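Local coordinates for protein globin (Bacillus anthracis, PDB 5V3T) that carries a heme that binds cyanide and, as a group II truncated hemoglobin, probably binds oxygen or other small ligands, at residues Thr7-Ile12 against Gln16-Leu21; Val22-Ser27 against Asp99-His104; Ser30-Leu35 against Leu91-Gln96. All coordinates share one frame; numbering follows the deposited sequence.

Contact 1: residues Thr7-Ile12 against Gln16-Leu21; sequences TPFEAI and QCIEIL
The carbonyl oxygen of Ile12 faces the side chain of Cys17. Cys17 SG lies 3.0 Å from Ile12 O, and Cys17 CB comes in at 3.2 Å from the same oxygen. The thiol lies anti to the backbone N (chi1 178°). This extended setting also brings Cys17 SG against the flank of Ile12, 4.0 Å from CG1. The rest of the contact is hydrocarbon. Phe9 turns the edge of its ring to Ile18: Ile18 CG1 lies at that edge, near the ring plane, 3.8 Å from Phe9 CE1. Ile18 then reaches on with its terminal methyl: CD1 is 4.2 Å from Ile12 CG2, and the two isoleucines run at about a right angle. Farther along the helix, Ile12 CD1 meets Leu21 CD2 at 4.3 Å. Val103 and Ile107 also cover Ile12.

Helix 8-11 starts with a capping box. Thr7 OG1 accepts from Glu10 N at 3.0 Å, and Glu10 OE1 accepts from Thr7 N at 2.8 Å, met on the anti side and 23° out of the carboxylate plane. This short helix probably corresponds to the reduced helix A of truncated hemoglobins. Helix 14-31 would then be helix B. Most of the contact between them is apolar and centres on buried Ile12 and Ile18, while the capping box satisfies the first turn of the short helix.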
loop_
_atom_site.group_PDB
_atom_site.type_symbol
_atom_site.label_atom_id
_atom_site.label_comp_id
_atom_site.label_asym_id
_atom_site.label_seq_id
_atom_site.Cartn_x
_atom_site.Cartn_y
_atom_site.Cartn_z
ATOM N N THR A 7 -20.650 -11.896 -16.933
ATOM C CA THR A 7 -19.953 -10.909 -16.132
ATOM C C THR A 7 -18.625 -10.639 -16.825
ATOM O O THR A 7 -18.164 -11.473 -17.607
ATOM C CB THR A 7 -19.726 -11.408 -14.711
ATOM O OG1 THR A 7 -18.849 -12.536 -14.746
ATOM C CG2 THR A 7 -21.034 -11.837 -14.089
ATOM N N PRO A 8 -18.031 -9.460 -16.592
ATOM C CA PRO A 8 -16.685 -9.216 -17.133
ATOM C C PRO A 8 -15.722 -10.346 -16.757
ATOM O O PRO A 8 -14.892 -10.752 -17.569
ATOM C CB PRO A 8 -16.275 -7.905 -16.460
ATOM C CG PRO A 8 -17.579 -7.191 -16.216
ATOM C CD PRO A 8 -18.598 -8.268 -15.926
ATOM N N PHE A 9 -15.864 -10.862 -15.540
ATOM C CA PHE A 9 -15.043 -11.965 -15.052
ATOM C C PHE A 9 -15.222 -13.198 -15.930
ATOM O O PHE A 9 -14.248 -13.826 -16.340
ATOM C CB PHE A 9 -15.400 -12.268 -13.590
ATOM C CG PHE A 9 -14.726 -13.494 -13.024
ATOM C CD1 PHE A 9 -13.350 -13.552 -12.881
ATOM C CD2 PHE A 9 -15.484 -14.562 -12.577
ATOM C CE1 PHE A 9 -12.739 -14.677 -12.345
ATOM C CE2 PHE A 9 -14.882 -15.685 -12.035
ATOM C CZ PHE A 9 -13.510 -15.742 -11.916
ATOM N N GLU A 10 -16.472 -13.527 -16.224
ATOM C CA GLU A 10 -16.784 -14.630 -17.122
ATOM C C GLU A 10 -16.249 -14.332 -18.526
ATOM O O GLU A 10 -15.607 -15.183 -19.157
ATOM C CB GLU A 10 -18.293 -14.878 -17.152
ATOM C CG GLU A 10 -18.813 -15.449 -15.852
ATOM C CD GLU A 10 -20.322 -15.525 -15.794
ATOM O OE1 GLU A 10 -20.995 -14.650 -16.381
ATOM O OE2 GLU A 10 -20.836 -16.461 -15.152
ATOM N N ALA A 11 -16.498 -13.111 -18.994
ATOM C CA ALA A 11 -16.157 -12.706 -20.348
ATOM C C ALA A 11 -14.667 -12.871 -20.631
ATOM O O ALA A 11 -14.281 -13.174 -21.759
ATOM C CB ALA A 11 -16.576 -11.260 -20.586
ATOM N N ILE A 12 -13.840 -12.666 -19.613
ATOM C CA ILE A 12 -12.381 -12.668 -19.791
ATOM C C ILE A 12 -11.834 -14.100 -19.714
ATOM O O ILE A 12 -10.673 -14.346 -20.014
ATOM C CB ILE A 12 -11.665 -11.762 -18.744
ATOM C CG1 ILE A 12 -10.310 -11.268 -19.289
ATOM C CG2 ILE A 12 -11.499 -12.467 -17.404
ATOM C CD1 ILE A 12 -9.514 -10.342 -18.305
ATOM N N GLN A 16 -9.491 -19.378 -14.505
ATOM C CA GLN A 16 -8.320 -19.876 -15.237
ATOM C C GLN A 16 -7.571 -18.764 -15.961
ATOM O O GLN A 16 -6.343 -18.788 -16.031
ATOM C CB GLN A 16 -8.740 -20.975 -16.228
ATOM C CG GLN A 16 -9.196 -22.253 -15.536
ATOM C CD GLN A 16 -9.817 -23.258 -16.495
ATOM O OE1 GLN A 16 -10.550 -22.889 -17.412
ATOM N NE2 GLN A 16 -9.505 -24.528 -16.299
ATOM N N CYS A 17 -8.297 -17.781 -16.490
ATOM C CA CYS A 17 -7.644 -16.663 -17.152
ATOM C C CYS A 17 -7.002 -15.720 -16.142
ATOM O O CYS A 17 -5.873 -15.300 -16.337
ATOM C CB CYS A 17 -8.616 -15.882 -18.033
ATOM S SG CYS A 17 -7.856 -14.441 -18.851
ATOM N N ILE A 18 -7.711 -15.401 -15.056
ATOM C CA ILE A 18 -7.152 -14.517 -14.023
ATOM C C ILE A 18 -5.877 -15.099 -13.403
ATOM O O ILE A 18 -4.908 -14.365 -13.156
ATOM C CB ILE A 18 -8.202 -14.220 -12.928
ATOM C CG1 ILE A 18 -9.358 -13.407 -13.532
ATOM C CG2 ILE A 18 -7.573 -13.489 -11.728
ATOM C CD1 ILE A 18 -8.923 -12.092 -14.148
ATOM N N GLU A 19 -5.868 -16.411 -13.165
ATOM C CA GLU A 19 -4.680 -17.088 -12.628
ATOM C C GLU A 19 -3.476 -16.789 -13.520
ATOM O O GLU A 19 -2.439 -16.309 -13.059
ATOM C CB GLU A 19 -4.895 -18.604 -12.535
ATOM C CG GLU A 19 -5.868 -19.035 -11.455
ATOM C CD GLU A 19 -5.311 -18.904 -10.044
ATOM O OE1 GLU A 19 -4.106 -19.184 -9.846
ATOM O OE2 GLU A 19 -6.087 -18.520 -9.138
ATOM N N ILE A 20 -3.634 -17.050 -14.811
ATOM C CA ILE A 20 -2.538 -16.904 -15.758
ATOM C C ILE A 20 -2.165 -15.447 -16.002
ATOM O O ILE A 20 -0.980 -15.118 -16.118
ATOM C CB ILE A 20 -2.894 -17.552 -17.111
ATOM C CG1 ILE A 20 -3.188 -19.039 -16.915
ATOM C CG2 ILE A 20 -1.771 -17.364 -18.112
ATOM C CD1 ILE A 20 -3.742 -19.712 -18.154
ATOM N N LEU A 21 -3.169 -14.575 -16.062
ATOM C CA LEU A 21 -2.922 -13.156 -16.304
ATOM C C LEU A 21 -2.082 -12.575 -15.184
ATOM O O LEU A 21 -1.072 -11.912 -15.431
ATOM C CB LEU A 21 -4.244 -12.386 -16.462
ATOM C CG LEU A 21 -4.187 -10.865 -16.659
ATOM C CD1 LEU A 21 -3.542 -10.501 -17.987
ATOM C CD2 LEU A 21 -5.587 -10.279 -16.582
#

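Contact 2: residues Val22-Ser27 against Asp99-His104; sequences VDTFYS and DDTGVH. With CYN (cyanide ion), chain D; SO4 (sulfate ion), chain F.
Thr24 meets Asp100 and Thr101 where helix 84-101 closes in a Schellman motif. Gly102 leaves the helix with positive phi, and its N bonds back to Asp99 O at 3.1 Å. In the globin fold this is probably helix B lying on the end of helix G.

The contact across the segments is van der Waals in kind and small. Thr24 CG2 is the reaching methyl, 3.8 Å from Asp100 OD2 and also close to Asp100 CB. The side chains of Thr24 and Thr101 run antiparallel, side by side, with Thr24 OG1 4.0 Å from Thr101 CG2.

Hydrogen bonds of these side chains go elsewhere. Thr24 OG1 pairs with Ile20 O, and Asp100 OD2 with Tyr28 OH. Thr101 OG1 sits between its own N and carbonyl carbon (chi1 58°) and turns back to Ala97 O and Met98 O of its own helix.

Ligands are bound away from this patch. Tyr26 OH donates to the cyanide N at 2.9 Å and is also bonded to Gln50 NE2, so two partners hold the hydroxyl. Phe25 CD2 lies 3.7 Å above the centre of the Tyr26 ring and backs it from one face. On the other segment, His104 holds a sulfate, probably from the crystallisation liquor, which also bonds to Gly105 N. His104 ND1 reaches sulfate O4 at 3.1 Å in a bent bond of 136°.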
loop_
_atom_site.group_PDB
_atom_site.type_symbol
_atom_site.label_atom_id
_atom_site.label_comp_id
_atom_site.label_asym_id
_atom_site.label_seq_id
_atom_site.Cartn_x
_atom_site.Cartn_y
_atom_site.Cartn_z
ATOM N N VAL A 22 -2.472 -12.864 -13.945
ATOM C CA VAL A 22 -1.814 -12.268 -12.791
ATOM C C VAL A 22 -0.421 -12.856 -12.575
ATOM O O VAL A 22 0.530 -12.120 -12.289
ATOM C CB VAL A 22 -2.683 -12.439 -11.530
ATOM C CG1 VAL A 22 -1.929 -12.004 -10.264
ATOM C CG2 VAL A 22 -3.955 -11.634 -11.696
ATOM N N ASP A 23 -0.283 -14.167 -12.761
ATOM C CA ASP A 23 1.036 -14.788 -12.661
ATOM C C ASP A 23 1.962 -14.191 -13.722
ATOM O O ASP A 23 3.124 -13.872 -13.446
ATOM C CB ASP A 23 0.935 -16.305 -12.803
ATOM C CG ASP A 23 0.379 -16.968 -11.551
ATOM O OD1 ASP A 23 0.346 -16.311 -10.490
ATOM O OD2 ASP A 23 -0.039 -18.140 -11.625
ATOM N N THR A 24 1.437 -14.022 -14.934
ATOM C CA THR A 24 2.203 -13.413 -16.023
ATOM C C THR A 24 2.505 -11.943 -15.711
ATOM O O THR A 24 3.636 -11.482 -15.894
ATOM C CB THR A 24 1.451 -13.519 -17.361
ATOM O OG1 THR A 24 1.261 -14.904 -17.669
ATOM C CG2 THR A 24 2.222 -12.841 -18.493
ATOM N N PHE A 25 1.492 -11.218 -15.243
ATOM C CA PHE A 25 1.657 -9.810 -14.879
ATOM C C PHE A 25 2.838 -9.595 -13.939
ATOM O O PHE A 25 3.742 -8.795 -14.229
ATOM C CB PHE A 25 0.376 -9.262 -14.235
ATOM C CG PHE A 25 0.521 -7.854 -13.722
ATOM C CD1 PHE A 25 0.817 -6.807 -14.594
ATOM C CD2 PHE A 25 0.389 -7.577 -12.371
ATOM C CE1 PHE A 25 0.944 -5.516 -14.131
ATOM C CE2 PHE A 25 0.534 -6.284 -11.903
ATOM C CZ PHE A 25 0.826 -5.250 -12.787
ATOM N N TYR A 26 2.858 -10.328 -12.827
ATOM C CA TYR A 26 3.907 -10.133 -11.831
ATOM C C TYR A 26 5.253 -10.654 -12.271
ATOM O O TYR A 26 6.279 -10.289 -11.696
ATOM C CB TYR A 26 3.512 -10.767 -10.505
ATOM C CG TYR A 26 2.538 -9.882 -9.804
ATOM C CD1 TYR A 26 2.919 -8.604 -9.386
ATOM C CD2 TYR A 26 1.243 -10.287 -9.591
ATOM C CE1 TYR A 26 2.034 -7.775 -8.762
ATOM C CE2 TYR A 26 0.353 -9.463 -8.976
ATOM C CZ TYR A 26 0.756 -8.217 -8.561
ATOM O OH TYR A 26 -0.158 -7.441 -7.946
ATOM N N SER A 27 5.250 -11.514 -13.278
ATOM C CA SER A 27 6.495 -11.869 -13.936
ATOM C C SER A 27 7.087 -10.596 -14.547
ATOM O O SER A 27 8.268 -10.312 -14.364
ATOM C CB SER A 27 6.273 -12.955 -15.001
ATOM O OG SER A 27 7.502 -13.385 -15.568
ATOM N N ASP A 99 -1.576 -9.283 -23.585
ATOM C CA ASP A 99 -1.139 -9.792 -24.872
ATOM C C ASP A 99 -0.767 -11.271 -24.740
ATOM O O ASP A 99 -1.269 -12.121 -25.481
ATOM C CB ASP A 99 0.043 -8.978 -25.408
ATOM C CG ASP A 99 -0.377 -7.613 -25.935
ATOM O OD1 ASP A 99 -1.596 -7.358 -26.040
ATOM O OD2 ASP A 99 0.513 -6.798 -26.257
ATOM N N ASP A 100 0.064 -11.581 -23.753
ATOM C CA ASP A 100 0.568 -12.939 -23.573
ATOM C C ASP A 100 -0.558 -13.912 -23.233
ATOM O O ASP A 100 -0.496 -15.092 -23.568
ATOM C CB ASP A 100 1.579 -12.972 -22.439
ATOM C CG ASP A 100 2.921 -12.358 -22.819
ATOM O OD1 ASP A 100 3.073 -11.857 -23.952
ATOM O OD2 ASP A 100 3.799 -12.335 -21.940
ATOM N N THR A 101 -1.592 -13.412 -22.579
ATOM C CA THR A 101 -2.653 -14.299 -22.134
ATOM C C THR A 101 -3.813 -14.336 -23.117
ATOM O O THR A 101 -4.785 -15.062 -22.898
ATOM C CB THR A 101 -3.172 -13.884 -20.747
ATOM O OG1 THR A 101 -3.629 -12.535 -20.798
ATOM C CG2 THR A 101 -2.055 -13.974 -19.737
ATOM N N GLY A 102 -3.716 -13.556 -24.195
ATOM C CA GLY A 102 -4.706 -13.604 -25.263
ATOM C C GLY A 102 -6.003 -12.856 -24.975
ATOM O O GLY A 102 -7.075 -13.217 -25.461
ATOM N N VAL A 103 -5.901 -11.802 -24.186
ATOM C CA VAL A 103 -7.064 -10.977 -23.845
ATOM C C VAL A 103 -7.254 -9.857 -24.872
ATOM O O VAL A 103 -6.393 -8.978 -25.026
ATOM C CB VAL A 103 -6.913 -10.392 -22.435
ATOM C CG1 VAL A 103 -8.114 -9.520 -22.095
ATOM C CG2 VAL A 103 -6.743 -11.524 -21.424
ATOM N N HIS A 104 -8.354 -9.909 -25.613
ATOM C CA HIS A 104 -8.577 -8.951 -26.688
ATOM C C HIS A 104 -10.036 -8.516 -26.779
ATOM O O HIS A 104 -10.869 -8.944 -25.987
ATOM C CB HIS A 104 -8.109 -9.543 -28.018
ATOM C CG HIS A 104 -6.630 -9.768 -28.082
ATOM N ND1 HIS A 104 -5.733 -8.733 -28.236
ATOM C CD2 HIS A 104 -5.889 -10.896 -27.972
ATOM C CE1 HIS A 104 -4.503 -9.219 -28.251
ATOM N NE2 HIS A 104 -4.570 -10.528 -28.090
HETATM C C CYN D . -0.375 -3.734 -7.180
HETATM N N CYN D . 0.084 -4.580 -7.828
HETATM S S SO4 F . -8.188 -6.391 -30.586
HETATM O O1 SO4 F . -9.352 -5.520 -30.526
HETATM O O2 SO4 F . -8.589 -7.679 -31.132
HETATM O O3 SO4 F . -7.168 -5.816 -31.452
HETATM O O4 SO4 F . -7.691 -6.587 -29.232
#

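Contact 3: residues Ser30-Leu35 against Leu91-Gln96; sequences SKHPDL and LSCMEQ
A type I beta turn, His32 to Leu35, follows helix 14-31 and lays its two end residues on Cys93 of helix 84-101. The turn is closed by the bond from Leu35 N to His32 O, 3.1 Å long. Cys93 SG is the single atom on which the contact converges. His32 comes to it from its CD2 side, with CD2 3.6 Å from Cys93 SG. The sulfur stands 4.6 Å from the centroid of the His32 ring and 68° off the ring normal. It is an oblique sulfur-aromatic approach. Leu35 brings one methyl to the same sulfur, CD1 lying 3.9 Å from Cys93 SG. No hydrogen bond crosses between the segments.

The other side of the imidazole is tied into the turn. Asp34 N donates to His32 ND1 at 3.1 Å, at an angle of 156° and practically in the ring plane. His32 reaches this place with CG trans to the backbone N (chi1 -157°). The bond restrains the rotation of the ring. It also implies a lone pair on ND1, so a neutral ring would probably carry its proton on NE2.

Further bonds and packing place the turn. Asp34 O receives Arg86 NE, and His32 and Leu35 both touch Ala89, one helical turn before Cys93. Phe25 and Tyr28 of helix 14-31 also pack on Cys93, which is buried. The side chain of Leu35 lies about 4 Å from the heme, so the turn borders the heme cavity. Helix 14-31 probably is helix B and helix 84-101 helix G; their packing, continued here into the corner after helix B, belongs to the two-over-two helical fold of truncated hemoglobins.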
loop_
_atom_site.group_PDB
_atom_site.type_symbol
_atom_site.label_atom_id
_atom_site.label_comp_id
_atom_site.label_asym_id
_atom_site.label_seq_id
_atom_site.Cartn_x
_atom_site.Cartn_y
_atom_site.Cartn_z
ATOM N N SER A 30 8.243 -8.097 -11.754
ATOM C CA SER A 30 9.485 -8.491 -11.113
ATOM C C SER A 30 10.713 -8.131 -11.951
ATOM O O SER A 30 11.808 -7.994 -11.417
ATOM C CB SER A 30 9.482 -9.996 -10.830
ATOM O OG SER A 30 9.719 -10.736 -12.018
ATOM N N LYS A 31 10.532 -7.986 -13.261
ATOM C CA LYS A 31 11.640 -7.649 -14.156
ATOM C C LYS A 31 11.713 -6.159 -14.491
ATOM O O LYS A 31 12.681 -5.703 -15.090
ATOM C CB LYS A 31 11.539 -8.440 -15.464
ATOM C CG LYS A 31 11.507 -9.956 -15.322
ATOM C CD LYS A 31 11.267 -10.617 -16.684
ATOM C CE LYS A 31 11.023 -12.121 -16.571
ATOM N NZ LYS A 31 12.150 -12.825 -15.894
ATOM N N HIS A 32 10.695 -5.402 -14.103
ATOM C CA HIS A 32 10.618 -3.984 -14.439
ATOM C C HIS A 32 11.350 -3.170 -13.388
ATOM O O HIS A 32 11.016 -3.244 -12.206
ATOM C CB HIS A 32 9.164 -3.511 -14.536
ATOM C CG HIS A 32 8.982 -2.282 -15.375
ATOM N ND1 HIS A 32 9.629 -1.094 -15.105
ATOM C CD2 HIS A 32 8.221 -2.054 -16.472
ATOM C CE1 HIS A 32 9.281 -0.191 -16.005
ATOM N NE2 HIS A 32 8.426 -0.748 -16.845
ATOM N N PRO A 33 12.359 -2.398 -13.819
ATOM C CA PRO A 33 13.220 -1.621 -12.918
ATOM C C PRO A 33 12.464 -0.531 -12.157
ATOM O O PRO A 33 12.886 -0.133 -11.068
ATOM C CB PRO A 33 14.254 -1.003 -13.868
ATOM C CG PRO A 33 13.562 -0.949 -15.194
ATOM C CD PRO A 33 12.700 -2.176 -15.237
ATOM N N ASP A 34 11.356 -0.062 -12.721
ATOM C CA ASP A 34 10.564 0.983 -12.080
ATOM C C ASP A 34 9.585 0.421 -11.064
ATOM O O ASP A 34 8.952 1.183 -10.342
ATOM C CB ASP A 34 9.792 1.797 -13.120
ATOM C CG ASP A 34 10.695 2.606 -14.012
ATOM O OD1 ASP A 34 11.734 3.085 -13.516
ATOM O OD2 ASP A 34 10.375 2.750 -15.211
ATOM N N LEU A 35 9.443 -0.900 -11.018
ATOM C CA LEU A 35 8.424 -1.491 -10.154
ATOM C C LEU A 35 8.976 -2.458 -9.112
ATOM O O LEU A 35 8.605 -2.388 -7.940
ATOM C CB LEU A 35 7.381 -2.209 -11.003
ATOM C CG LEU A 35 6.592 -1.346 -11.980
ATOM C CD1 LEU A 35 5.594 -2.237 -12.705
ATOM C CD2 LEU A 35 5.877 -0.208 -11.246
ATOM N N LEU A 91 0.708 -0.256 -15.880
ATOM C CA LEU A 91 -0.202 -0.475 -16.999
ATOM C C LEU A 91 0.514 -1.103 -18.186
ATOM O O LEU A 91 -0.078 -1.894 -18.918
ATOM C CB LEU A 91 -0.860 0.842 -17.412
ATOM C CG LEU A 91 -1.885 1.365 -16.403
ATOM C CD1 LEU A 91 -2.352 2.770 -16.754
ATOM C CD2 LEU A 91 -3.069 0.399 -16.324
ATOM N N SER A 92 1.779 -0.738 -18.386
ATOM C CA SER A 92 2.584 -1.361 -19.440
ATOM C C SER A 92 2.769 -2.863 -19.223
ATOM O O SER A 92 2.639 -3.661 -20.162
ATOM C CB SER A 92 3.956 -0.694 -19.534
ATOM O OG SER A 92 4.769 -1.410 -20.451
ATOM N N CYS A 93 3.067 -3.251 -17.988
ATOM C CA CYS A 93 3.213 -4.663 -17.665
ATOM C C CYS A 93 1.890 -5.385 -17.846
ATOM O O CYS A 93 1.864 -6.524 -18.321
ATOM C CB CYS A 93 3.707 -4.861 -16.232
ATOM S SG CYS A 93 5.429 -4.348 -15.984
ATOM N N MET A 94 0.793 -4.729 -17.470
ATOM C CA MET A 94 -0.523 -5.367 -17.600
ATOM C C MET A 94 -0.898 -5.558 -19.065
ATOM O O MET A 94 -1.491 -6.580 -19.431
ATOM C CB MET A 94 -1.606 -4.554 -16.881
ATOM C CG MET A 94 -3.009 -5.214 -16.925
ATOM S SD MET A 94 -3.034 -6.892 -16.258
ATOM C CE MET A 94 -2.962 -6.589 -14.502
ATOM N N GLU A 95 -0.577 -4.565 -19.894
ATOM C CA GLU A 95 -0.783 -4.662 -21.336
ATOM C C GLU A 95 -0.074 -5.886 -21.922
ATOM O O GLU A 95 -0.651 -6.640 -22.723
ATOM C CB GLU A 95 -0.290 -3.393 -22.031
ATOM C CG GLU A 95 -1.391 -2.572 -22.664
ATOM C CD GLU A 95 -0.876 -1.321 -23.356
ATOM O OE1 GLU A 95 0.289 -0.933 -23.112
ATOM O OE2 GLU A 95 -1.638 -0.730 -24.153
ATOM N N GLN A 96 1.178 -6.076 -21.518
ATOM C CA GLN A 96 1.988 -7.189 -22.010
ATOM C C GLN A 96 1.454 -8.526 -21.489
ATOM O O GLN A 96 1.456 -9.521 -22.212
ATOM C CB GLN A 96 3.444 -7.012 -21.603
ATOM C CG GLN A 96 4.076 -5.752 -22.166
ATOM C CD GLN A 96 5.460 -5.511 -21.608
ATOM O OE1 GLN A 96 5.665 -4.632 -20.773
ATOM N NE2 GLN A 96 6.418 -6.298 -22.065
#

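All three contacts use helix 14-31 or the turn that follows it. Contact 1 packs its start on helix 8-11; contacts 2 and 3 pair it with helix 84-101. Contacts 1 and 3 are buried and contact 2 lies at the surface. Their chemistry follows: contact 1 is mostly apolar, contact 3 gathers on one thiol, and contact 2 brings threonines and an aspartate whose polar atoms bond elsewhere. Side chains join them. Leu21 CD1 lies 3.5 Å from Thr101 OG1 and 4.0 Å from Met94 SD, and Phe25 CE1 is 3.5 Å from Cys93 CB. Contact 2 contains the cyanide-binding Tyr26, while contact 3 borders the heme.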